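Local coordinates for protein DNA gyrase, B subunit, truncated (Myxococcus xanthus, PDB 3CWV) that probably couples ATP binding and hydrolysis to the breakage, passage and rejoining of double-stranded DNA, as a B subunit of DNA gyrase, at residues Val228-Phe232 with Gln335-Phe340; Thr273-Arg277 with Arg288-Trp293; Trp234-Val239 with Pro326-Ile332. One frame throughout, in Å; residues are numbered along the deposited sequence.

Contact 1 (Val228-Phe232 with Gln335-Phe340); sequences VVFDF and QLQPLF
F230 and F232 reach from strand 228-234, at one border of a five-stranded mixed sheet, onto L336 and Q335 of helix 328-345. This is helix-on-sheet packing in what its family suggests is the ribosomal S5-like transducer domain of a type II topoisomerase. The ring of F230 takes the middle place. CD2 of L336 lies over one of its faces, 3.8 Å from the ring centroid and shifted toward the rim, while the CE2 corner of F230 points at the face of F340, toward its rim, in a T-shaped stack with the planes at 76°. CB of L339 closes on CE1 of F230. F232 has CG between its backbone N and carbonyl carbon (chi1 66°), which sets the ring against the bent chain of Q335. CG of Q335 stands over the ring centre, 3.6 Å from the centroid, and the amide beyond it runs 16° from the ring plane. If F232 were an alanine, the methylenes of Q335 would probably lose the surface they lie on and a gap would open beside L336. L336 also touches V272 and A275 of helix 267-284. Its CD2 methyl bridges both phenylalanines, 3.6 Å from F230 CG and 3.6 Å from F232 CE2.

Contact 2 (Thr273-Arg277 with Arg288-Trp293); sequences TQALR and RGAFPW
R277 folds at chi3 (60°) and turns its guanidinium onto the carbonyls of R288 and F291, whereas R288 runs extended from CG to NE and lays its own head back along the helix to Q274. W293 has CG opposite its backbone N (chi1 -178°), which swings the indole over T273. The two arginines thus reach in opposite senses between helix 267-284 and the loop that follows it. NH2 of R277 gives the straightest bond, 2.7 Å to O of R288 at 172°; the acceptor lies in the guanidinium plane, but the donor stands above the plane of the carbonyl. From the other face of that carbonyl comes N of F291, so R288 O takes two bonds, one of them closing its own short 3-10 turn. NE of R277 adds a weak, bent bond of 2.6 Å to O of F291. In return, R288 grips O of Q274 side-on, with NE at 3.1 Å and NH2 at 3.0 Å, both from the same face of the carbonyl. NE2 of Q274 lies 3.7 Å above the guanidinium plane of R288, toward its rim, with the amide inclined to that plane. Backbone oxygens as partners probably ease the closeness of the two positive groups. At the apolar end, CG2 of T273 sits above the indole of W293, 3.5 Å from the centroid of the W293 six-membered ring, and CD2 of L276 meets that ring at its edge. L276 also touches L243 and W245 of strand 237-245. P292 is the N-cap of helix 293-296, and the whole is a connection between two consecutive helices, with a short 3-10 turn in it, in which arginine donors, one from each side, tie the connection back against the helix it has just left.

Contact 3 (Trp234-Val239 with Pro326-Ile332); sequences WDGLRV and PGLEEAI
W234 and L237 close a hairpin by a pair of backbone bonds, N of W234 to O of L237 and N of L237 to O of W234, each 2.8 Å. Between them runs a type I' turn, and from its first residue the indole is thrown out toward the start of helix 328-345. With CG trans to the backbone nitrogen (chi1 172°), the ring lies flat on A331, whose CB stands 3.4 Å from the centroid of the five-membered ring, almost on the normal. D235 CB covers the opposite face, so the indole is sandwiched between its own turn and the helix. The far end of the six-membered ring reaches the beginning of the helix: CH2 comes 3.6 Å from C of G327, with O of P326 at the ring's edge. G327, the N-cap, has positive phi (86°); a side chain there would run into both W234 and the carbonyl before it. L328 fills the angle between indole and strand, with CD1 3.7 Å from CE3 of W234 and 4.3 Å from CD1 of L237. One turn on, CD1 of I332 meets CG2 of V239 at 4.2 Å. L328 and I332 also touch helix 267-284, at H268 and V272, so this turn lies between that helix and the sheet. Methyl groups and one flat indole carry the join, hairpin and helix each making backbone bonds of their own, so the fit depends on shape and on burying apolar surface, not on any directional bond between hairpin and helix.

Contacts 1 and 3 hold the same elements: helix 328-345 lies across strands 228-234 and 237-245, its first turn in contact 3 and its later turns in contact 1. The salt bridge D231 OD2 to R238 NH2, 2.7 Å, ties these neighbouring strands together beside the contacts. All three are partly buried, with buried and solvent-facing residues in each, but contacts 1 and 3 are apolar, built on aromatic faces. The centre of contact 2 lies about 29 Å from that of the chain, against about 22 Å and 19 Å for contacts 1 and 3; it joins helix 267-284 to its following loop through arginine-to-carbonyl bonds. It meets contact 1 where F340 packs on A275 and L276.

Contact 1 (Val228-Phe232 with Gln335-Phe340)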
loop_
_atom_site.group_PDB
_atom_site.type_symbol
_atom_site.label_atom_id
_atom_site.label_comp_id
_atom_site.label_asym_id
_atom_site.label_seq_id
_atom_site.Cartn_x
_atom_site.Cartn_y
_atom_site.Cartn_z
ATOM N N VAL A 228 -20.081 2.697 -6.881
ATOM C CA VAL A 228 -20.664 1.952 -5.765
ATOM C C VAL A 228 -19.547 1.672 -4.762
ATOM O O VAL A 228 -18.495 1.183 -5.151
ATOM C CB VAL A 228 -21.278 0.622 -6.219
ATOM C CG1 VAL A 228 -21.850 -0.131 -5.012
ATOM C CG2 VAL A 228 -22.358 0.853 -7.261
ATOM N N VAL A 229 -19.768 1.970 -3.483
ATOM C CA VAL A 229 -18.698 1.862 -2.491
ATOM C C VAL A 229 -19.148 1.133 -1.234
ATOM O O VAL A 229 -20.309 1.223 -0.835
ATOM C CB VAL A 229 -18.134 3.255 -2.081
ATOM C CG1 VAL A 229 -17.746 4.045 -3.306
ATOM C CG2 VAL A 229 -19.147 4.050 -1.276
ATOM N N PHE A 230 -18.218 0.412 -0.616
ATOM C CA PHE A 230 -18.425 -0.210 0.694
ATOM C C PHE A 230 -17.173 -0.026 1.529
ATOM O O PHE A 230 -16.062 0.051 0.988
ATOM C CB PHE A 230 -18.732 -1.701 0.548
ATOM C CG PHE A 230 -19.947 -1.987 -0.276
ATOM C CD1 PHE A 230 -21.220 -1.749 0.237
ATOM C CD2 PHE A 230 -19.824 -2.499 -1.556
ATOM C CE1 PHE A 230 -22.346 -2.016 -0.518
ATOM C CE2 PHE A 230 -20.953 -2.763 -2.316
ATOM C CZ PHE A 230 -22.211 -2.518 -1.795
ATOM N N ASP A 231 -17.348 0.111 2.838
ATOM C CA ASP A 231 -16.224 0.202 3.745
ATOM C C ASP A 231 -16.742 -0.358 5.052
ATOM O O ASP A 231 -17.621 0.246 5.663
ATOM C CB ASP A 231 -15.811 1.669 3.951
ATOM C CG ASP A 231 -14.640 1.835 4.923
ATOM O OD1 ASP A 231 -14.034 0.830 5.401
ATOM O OD2 ASP A 231 -14.316 3.008 5.219
ATOM N N PHE A 232 -16.219 -1.507 5.470
ATOM C CA PHE A 232 -16.649 -2.100 6.741
ATOM C C PHE A 232 -15.540 -2.934 7.368
ATOM O O PHE A 232 -14.525 -3.198 6.730
ATOM C CB PHE A 232 -17.912 -2.950 6.546
ATOM C CG PHE A 232 -17.702 -4.181 5.699
ATOM C CD1 PHE A 232 -17.561 -5.429 6.293
ATOM C CD2 PHE A 232 -17.669 -4.098 4.321
ATOM C CE1 PHE A 232 -17.358 -6.555 5.521
ATOM C CE2 PHE A 232 -17.483 -5.222 3.548
ATOM C CZ PHE A 232 -17.323 -6.451 4.150
ATOM N N GLN A 335 -22.303 -9.701 4.395
ATOM C CA GLN A 335 -22.406 -8.264 4.595
ATOM C C GLN A 335 -22.915 -7.561 3.336
ATOM O O GLN A 335 -23.759 -6.663 3.419
ATOM C CB GLN A 335 -21.039 -7.673 4.970
ATOM C CG GLN A 335 -21.041 -6.158 5.238
ATOM C CD GLN A 335 -21.490 -5.816 6.642
ATOM O OE1 GLN A 335 -21.710 -6.704 7.465
ATOM N NE2 GLN A 335 -21.601 -4.524 6.931
ATOM N N LEU A 336 -22.391 -7.940 2.178
ATOM C CA LEU A 336 -22.611 -7.124 0.988
ATOM C C LEU A 336 -23.822 -7.510 0.154
ATOM O O LEU A 336 -24.402 -6.656 -0.520
ATOM C CB LEU A 336 -21.379 -7.115 0.095
ATOM C CG LEU A 336 -20.107 -6.535 0.712
ATOM C CD1 LEU A 336 -19.080 -6.428 -0.388
ATOM C CD2 LEU A 336 -20.377 -5.163 1.337
ATOM N N GLN A 337 -24.196 -8.790 0.172
ATOM C CA GLN A 337 -25.299 -9.239 -0.690
ATOM C C GLN A 337 -26.617 -8.481 -0.479
ATOM O O GLN A 337 -27.207 -8.034 -1.453
ATOM C CB GLN A 337 -25.502 -10.752 -0.638
ATOM C CG GLN A 337 -26.398 -11.262 -1.754
ATOM C CD GLN A 337 -26.258 -12.737 -1.985
ATOM O OE1 GLN A 337 -25.202 -13.210 -2.399
ATOM N NE2 GLN A 337 -27.326 -13.480 -1.728
ATOM N N PRO A 338 -27.064 -8.307 0.782
ATOM C CA PRO A 338 -28.291 -7.524 1.020
ATOM C C PRO A 338 -28.146 -6.019 0.731
ATOM O O PRO A 338 -29.122 -5.373 0.335
ATOM C CB PRO A 338 -28.592 -7.748 2.505
ATOM C CG PRO A 338 -27.364 -8.313 3.107
ATOM C CD PRO A 338 -26.523 -8.893 2.020
ATOM N N LEU A 339 -26.944 -5.478 0.936
ATOM C CA LEU A 339 -26.651 -4.092 0.578
ATOM C C LEU A 339 -26.695 -3.865 -0.919
ATOM O O LEU A 339 -27.188 -2.836 -1.361
ATOM C CB LEU A 339 -25.295 -3.650 1.137
ATOM C CG LEU A 339 -25.115 -3.592 2.658
ATOM C CD1 LEU A 339 -23.693 -3.150 3.020
ATOM C CD2 LEU A 339 -26.134 -2.676 3.336
ATOM N N PHE A 340 -26.184 -4.821 -1.696
ATOM C CA PHE A 340 -26.218 -4.750 -3.143
ATOM C C PHE A 340 -27.679 -4.818 -3.634
ATOM O O PHE A 340 -28.060 -4.060 -4.530
ATOM C CB PHE A 340 -25.461 -5.918 -3.772
ATOM C CG PHE A 340 -23.990 -5.649 -4.111
ATOM C CD1 PHE A 340 -23.613 -4.597 -4.933
ATOM C CD2 PHE A 340 -22.998 -6.530 -3.652
ATOM C CE1 PHE A 340 -22.268 -4.400 -5.284
ATOM C CE2 PHE A 340 -21.671 -6.348 -3.977
ATOM C CZ PHE A 340 -21.290 -5.278 -4.796
#

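Contact 2 (Thr273-Arg277 with Arg288-Trp293)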
loop_
_atom_site.group_PDB
_atom_site.type_symbol
_atom_site.label_atom_id
_atom_site.label_comp_id
_atom_site.label_asym_id
_atom_site.label_seq_id
_atom_site.Cartn_x
_atom_site.Cartn_y
_atom_site.Cartn_z
ATOM N N THR A 273 -17.667 -10.617 -5.473
ATOM C CA THR A 273 -18.267 -11.022 -6.721
ATOM C C THR A 273 -19.435 -11.980 -6.469
ATOM O O THR A 273 -20.447 -11.927 -7.173
ATOM C CB THR A 273 -17.259 -11.662 -7.668
ATOM O OG1 THR A 273 -16.752 -12.860 -7.076
ATOM C CG2 THR A 273 -16.102 -10.700 -7.960
ATOM N N GLN A 274 -19.313 -12.823 -5.446
ATOM C CA GLN A 274 -20.401 -13.726 -5.093
ATOM C C GLN A 274 -21.614 -12.960 -4.594
ATOM O O GLN A 274 -22.761 -13.305 -4.930
ATOM C CB GLN A 274 -19.945 -14.783 -4.075
ATOM C CG GLN A 274 -19.018 -15.853 -4.708
ATOM C CD GLN A 274 -19.716 -16.679 -5.804
ATOM O OE1 GLN A 274 -19.471 -16.496 -7.005
ATOM N NE2 GLN A 274 -20.604 -17.573 -5.385
ATOM N N ALA A 275 -21.367 -11.921 -3.801
ATOM C CA ALA A 275 -22.432 -11.054 -3.302
ATOM C C ALA A 275 -23.160 -10.336 -4.447
ATOM O O ALA A 275 -24.386 -10.252 -4.439
ATOM C CB ALA A 275 -21.872 -10.041 -2.295
ATOM N N LEU A 276 -22.406 -9.843 -5.434
ATOM C CA LEU A 276 -22.991 -9.110 -6.571
ATOM C C LEU A 276 -23.748 -10.033 -7.538
ATOM O O LEU A 276 -24.896 -9.752 -7.917
ATOM C CB LEU A 276 -21.911 -8.339 -7.342
ATOM C CG LEU A 276 -22.333 -7.508 -8.569
ATOM C CD1 LEU A 276 -23.468 -6.522 -8.266
ATOM C CD2 LEU A 276 -21.150 -6.782 -9.155
ATOM N N ARG A 277 -23.101 -11.119 -7.948
ATOM C CA ARG A 277 -23.743 -12.118 -8.802
ATOM C C ARG A 277 -25.023 -12.657 -8.172
ATOM O O ARG A 277 -25.983 -12.965 -8.880
ATOM C CB ARG A 277 -22.787 -13.274 -9.080
ATOM C CG ARG A 277 -21.701 -12.962 -10.082
ATOM C CD ARG A 277 -20.861 -14.203 -10.324
ATOM N NE ARG A 277 -21.700 -15.283 -10.840
ATOM C CZ ARG A 277 -21.334 -16.557 -10.921
ATOM N NH1 ARG A 277 -20.127 -16.931 -10.523
ATOM N NH2 ARG A 277 -22.182 -17.458 -11.405
ATOM N N ARG A 288 -27.501 -17.755 -10.004
ATOM C CA ARG A 288 -26.153 -17.175 -10.131
ATOM C C ARG A 288 -25.481 -17.512 -11.457
ATOM O O ARG A 288 -24.722 -16.702 -11.989
ATOM C CB ARG A 288 -25.239 -17.620 -8.980
ATOM C CG ARG A 288 -25.346 -16.790 -7.704
ATOM C CD ARG A 288 -24.076 -16.923 -6.844
ATOM N NE ARG A 288 -24.075 -15.980 -5.721
ATOM C CZ ARG A 288 -24.434 -16.285 -4.476
ATOM N NH1 ARG A 288 -24.817 -17.517 -4.173
ATOM N NH2 ARG A 288 -24.415 -15.359 -3.530
ATOM N N GLY A 289 -25.754 -18.707 -11.982
ATOM C CA GLY A 289 -25.186 -19.145 -13.258
ATOM C C GLY A 289 -25.643 -18.313 -14.445
ATOM O O GLY A 289 -24.977 -18.270 -15.483
ATOM N N ALA A 290 -26.784 -17.647 -14.281
ATOM C CA ALA A 290 -27.316 -16.724 -15.289
ATOM C C ALA A 290 -26.454 -15.469 -15.391
ATOM O O ALA A 290 -26.443 -14.786 -16.422
ATOM C CB ALA A 290 -28.751 -16.352 -14.958
ATOM N N PHE A 291 -25.724 -15.179 -14.316
ATOM C CA PHE A 291 -24.845 -14.024 -14.271
ATOM C C PHE A 291 -23.385 -14.404 -14.046
ATOM O O PHE A 291 -22.856 -14.190 -12.958
ATOM C CB PHE A 291 -25.328 -13.051 -13.193
ATOM C CG PHE A 291 -26.665 -12.451 -13.500
ATOM C CD1 PHE A 291 -26.769 -11.357 -14.352
ATOM C CD2 PHE A 291 -27.826 -12.994 -12.967
ATOM C CE1 PHE A 291 -28.011 -10.804 -14.654
ATOM C CE2 PHE A 291 -29.077 -12.447 -13.271
ATOM C CZ PHE A 291 -29.166 -11.355 -14.119
ATOM N N PRO A 292 -22.720 -14.941 -15.086
ATOM C CA PRO A 292 -21.318 -15.276 -14.915
ATOM C C PRO A 292 -20.527 -13.989 -14.734
ATOM O O PRO A 292 -20.960 -12.934 -15.204
ATOM C CB PRO A 292 -20.947 -15.952 -16.243
ATOM C CG PRO A 292 -21.897 -15.422 -17.217
ATOM C CD PRO A 292 -23.181 -15.225 -16.456
ATOM N N TRP A 293 -19.392 -14.074 -14.048
ATOM C CA TRP A 293 -18.630 -12.882 -13.714
ATOM C C TRP A 293 -18.118 -12.166 -14.958
ATOM O O TRP A 293 -18.129 -10.933 -15.009
ATOM C CB TRP A 293 -17.479 -13.174 -12.732
ATOM C CG TRP A 293 -16.777 -11.913 -12.390
ATOM C CD1 TRP A 293 -15.541 -11.516 -12.815
ATOM C CD2 TRP A 293 -17.309 -10.831 -11.624
ATOM N NE1 TRP A 293 -15.259 -10.261 -12.335
ATOM C CE2 TRP A 293 -16.325 -9.813 -11.601
ATOM C CE3 TRP A 293 -18.517 -10.623 -10.944
ATOM C CZ2 TRP A 293 -16.508 -8.610 -10.914
ATOM C CZ3 TRP A 293 -18.697 -9.421 -10.261
ATOM C CH2 TRP A 293 -17.699 -8.431 -10.256
#

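Contact 3 (Trp234-Val239 with Pro326-Ile332)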
loop_
_atom_site.group_PDB
_atom_site.type_symbol
_atom_site.label_atom_id
_atom_site.label_comp_id
_atom_site.label_asym_id
_atom_site.label_seq_id
_atom_site.Cartn_x
_atom_site.Cartn_y
_atom_site.Cartn_z
ATOM N N TRP A 234 -14.606 -6.510 9.661
ATOM C CA TRP A 234 -15.022 -7.829 10.127
ATOM C C TRP A 234 -13.856 -8.467 10.826
ATOM O O TRP A 234 -12.762 -8.565 10.253
ATOM C CB TRP A 234 -15.450 -8.730 8.974
ATOM C CG TRP A 234 -15.689 -10.152 9.402
ATOM C CD1 TRP A 234 -16.795 -10.640 10.062
ATOM C CD2 TRP A 234 -14.829 -11.282 9.176
ATOM N NE1 TRP A 234 -16.658 -11.990 10.279
ATOM C CE2 TRP A 234 -15.468 -12.414 9.742
ATOM C CE3 TRP A 234 -13.580 -11.448 8.561
ATOM C CZ2 TRP A 234 -14.896 -13.701 9.709
ATOM C CZ3 TRP A 234 -13.013 -12.731 8.520
ATOM C CH2 TRP A 234 -13.676 -13.840 9.087
ATOM N N ASP A 235 -14.079 -8.883 12.075
ATOM C CA ASP A 235 -13.057 -9.538 12.849
ATOM C C ASP A 235 -11.713 -8.802 12.780
ATOM O O ASP A 235 -10.681 -9.437 12.601
ATOM C CB ASP A 235 -12.875 -10.993 12.371
ATOM C CG ASP A 235 -12.420 -11.893 13.478
ATOM O OD1 ASP A 235 -12.910 -11.695 14.619
ATOM O OD2 ASP A 235 -11.570 -12.774 13.229
ATOM N N GLY A 236 -11.730 -7.472 12.922
ATOM C CA GLY A 236 -10.496 -6.682 12.951
ATOM C C GLY A 236 -9.918 -6.309 11.586
ATOM O O GLY A 236 -8.873 -5.642 11.512
ATOM N N LEU A 237 -10.608 -6.730 10.524
ATOM C CA LEU A 237 -10.156 -6.590 9.140
ATOM C C LEU A 237 -11.032 -5.570 8.436
ATOM O O LEU A 237 -12.253 -5.734 8.407
ATOM C CB LEU A 237 -10.305 -7.927 8.397
ATOM C CG LEU A 237 -9.436 -9.109 8.845
ATOM C CD1 LEU A 237 -9.533 -10.225 7.844
ATOM C CD2 LEU A 237 -7.989 -8.682 9.006
ATOM N N ARG A 238 -10.422 -4.551 7.830
ATOM C CA ARG A 238 -11.173 -3.569 7.073
ATOM C C ARG A 238 -11.278 -3.943 5.607
ATOM O O ARG A 238 -10.293 -4.288 4.963
ATOM C CB ARG A 238 -10.560 -2.180 7.223
ATOM C CG ARG A 238 -11.329 -1.112 6.467
ATOM C CD ARG A 238 -10.557 0.215 6.506
ATOM N NE ARG A 238 -11.372 1.352 6.085
ATOM C CZ ARG A 238 -10.920 2.606 6.000
ATOM N NH1 ARG A 238 -9.649 2.888 6.288
ATOM N NH2 ARG A 238 -11.734 3.578 5.611
ATOM N N VAL A 239 -12.484 -3.878 5.071
ATOM C CA VAL A 239 -12.700 -4.209 3.673
ATOM C C VAL A 239 -13.235 -2.950 3.019
ATOM O O VAL A 239 -14.201 -2.373 3.507
ATOM C CB VAL A 239 -13.700 -5.350 3.529
ATOM C CG1 VAL A 239 -14.011 -5.630 2.052
ATOM C CG2 VAL A 239 -13.167 -6.614 4.230
ATOM N N PRO A 326 -9.646 -17.814 6.273
ATOM C CA PRO A 326 -10.839 -18.640 6.502
ATOM C C PRO A 326 -11.981 -17.767 6.980
ATOM O O PRO A 326 -11.753 -16.925 7.842
ATOM C CB PRO A 326 -10.399 -19.569 7.640
ATOM C CG PRO A 326 -8.876 -19.600 7.532
ATOM C CD PRO A 326 -8.492 -18.244 7.089
ATOM N N GLY A 327 -13.186 -17.956 6.426
ATOM C CA GLY A 327 -14.367 -17.211 6.873
ATOM C C GLY A 327 -14.550 -15.855 6.193
ATOM O O GLY A 327 -15.667 -15.326 6.158
ATOM N N LEU A 328 -13.466 -15.288 5.644
ATOM C CA LEU A 328 -13.521 -13.938 5.055
ATOM C C LEU A 328 -14.498 -13.837 3.875
ATOM O O LEU A 328 -15.282 -12.904 3.796
ATOM C CB LEU A 328 -12.123 -13.443 4.586
ATOM C CG LEU A 328 -12.137 -12.020 3.981
ATOM C CD1 LEU A 328 -12.668 -11.018 4.992
ATOM C CD2 LEU A 328 -10.745 -11.564 3.507
ATOM N N GLU A 329 -14.432 -14.786 2.949
ATOM C CA GLU A 329 -15.297 -14.729 1.786
ATOM C C GLU A 329 -16.782 -14.717 2.155
ATOM O O GLU A 329 -17.577 -13.939 1.599
ATOM C CB GLU A 329 -15.017 -15.911 0.863
ATOM C CG GLU A 329 -16.050 -16.022 -0.244
ATOM C CD GLU A 329 -15.854 -17.242 -1.130
ATOM O OE1 GLU A 329 -14.709 -17.728 -1.260
ATOM O OE2 GLU A 329 -16.858 -17.703 -1.702
ATOM N N GLU A 330 -17.165 -15.602 3.073
ATOM C CA GLU A 330 -18.562 -15.668 3.496
ATOM C C GLU A 330 -18.974 -14.465 4.320
ATOM O O GLU A 330 -20.093 -13.997 4.179
ATOM C CB GLU A 330 -18.870 -16.961 4.247
ATOM C CG GLU A 330 -19.521 -18.002 3.362
ATOM C CD GLU A 330 -20.785 -17.474 2.689
ATOM O OE1 GLU A 330 -20.844 -17.513 1.445
ATOM O OE2 GLU A 330 -21.701 -17.010 3.402
ATOM N N ALA A 331 -18.080 -13.974 5.176
ATOM C CA ALA A 331 -18.335 -12.743 5.956
ATOM C C ALA A 331 -18.618 -11.533 5.079
ATOM O O ALA A 331 -19.510 -10.740 5.397
ATOM C CB ALA A 331 -17.183 -12.435 6.861
ATOM N N ILE A 332 -17.832 -11.379 4.008
ATOM C CA ILE A 332 -18.019 -10.308 3.014
ATOM C C ILE A 332 -19.309 -10.514 2.229
ATOM O O ILE A 332 -20.082 -9.568 2.070
ATOM C CB ILE A 332 -16.843 -10.252 2.017
ATOM C CG1 ILE A 332 -15.547 -9.830 2.729
ATOM C CG2 ILE A 332 -17.133 -9.304 0.832
ATOM C CD1 ILE A 332 -14.350 -9.887 1.810
#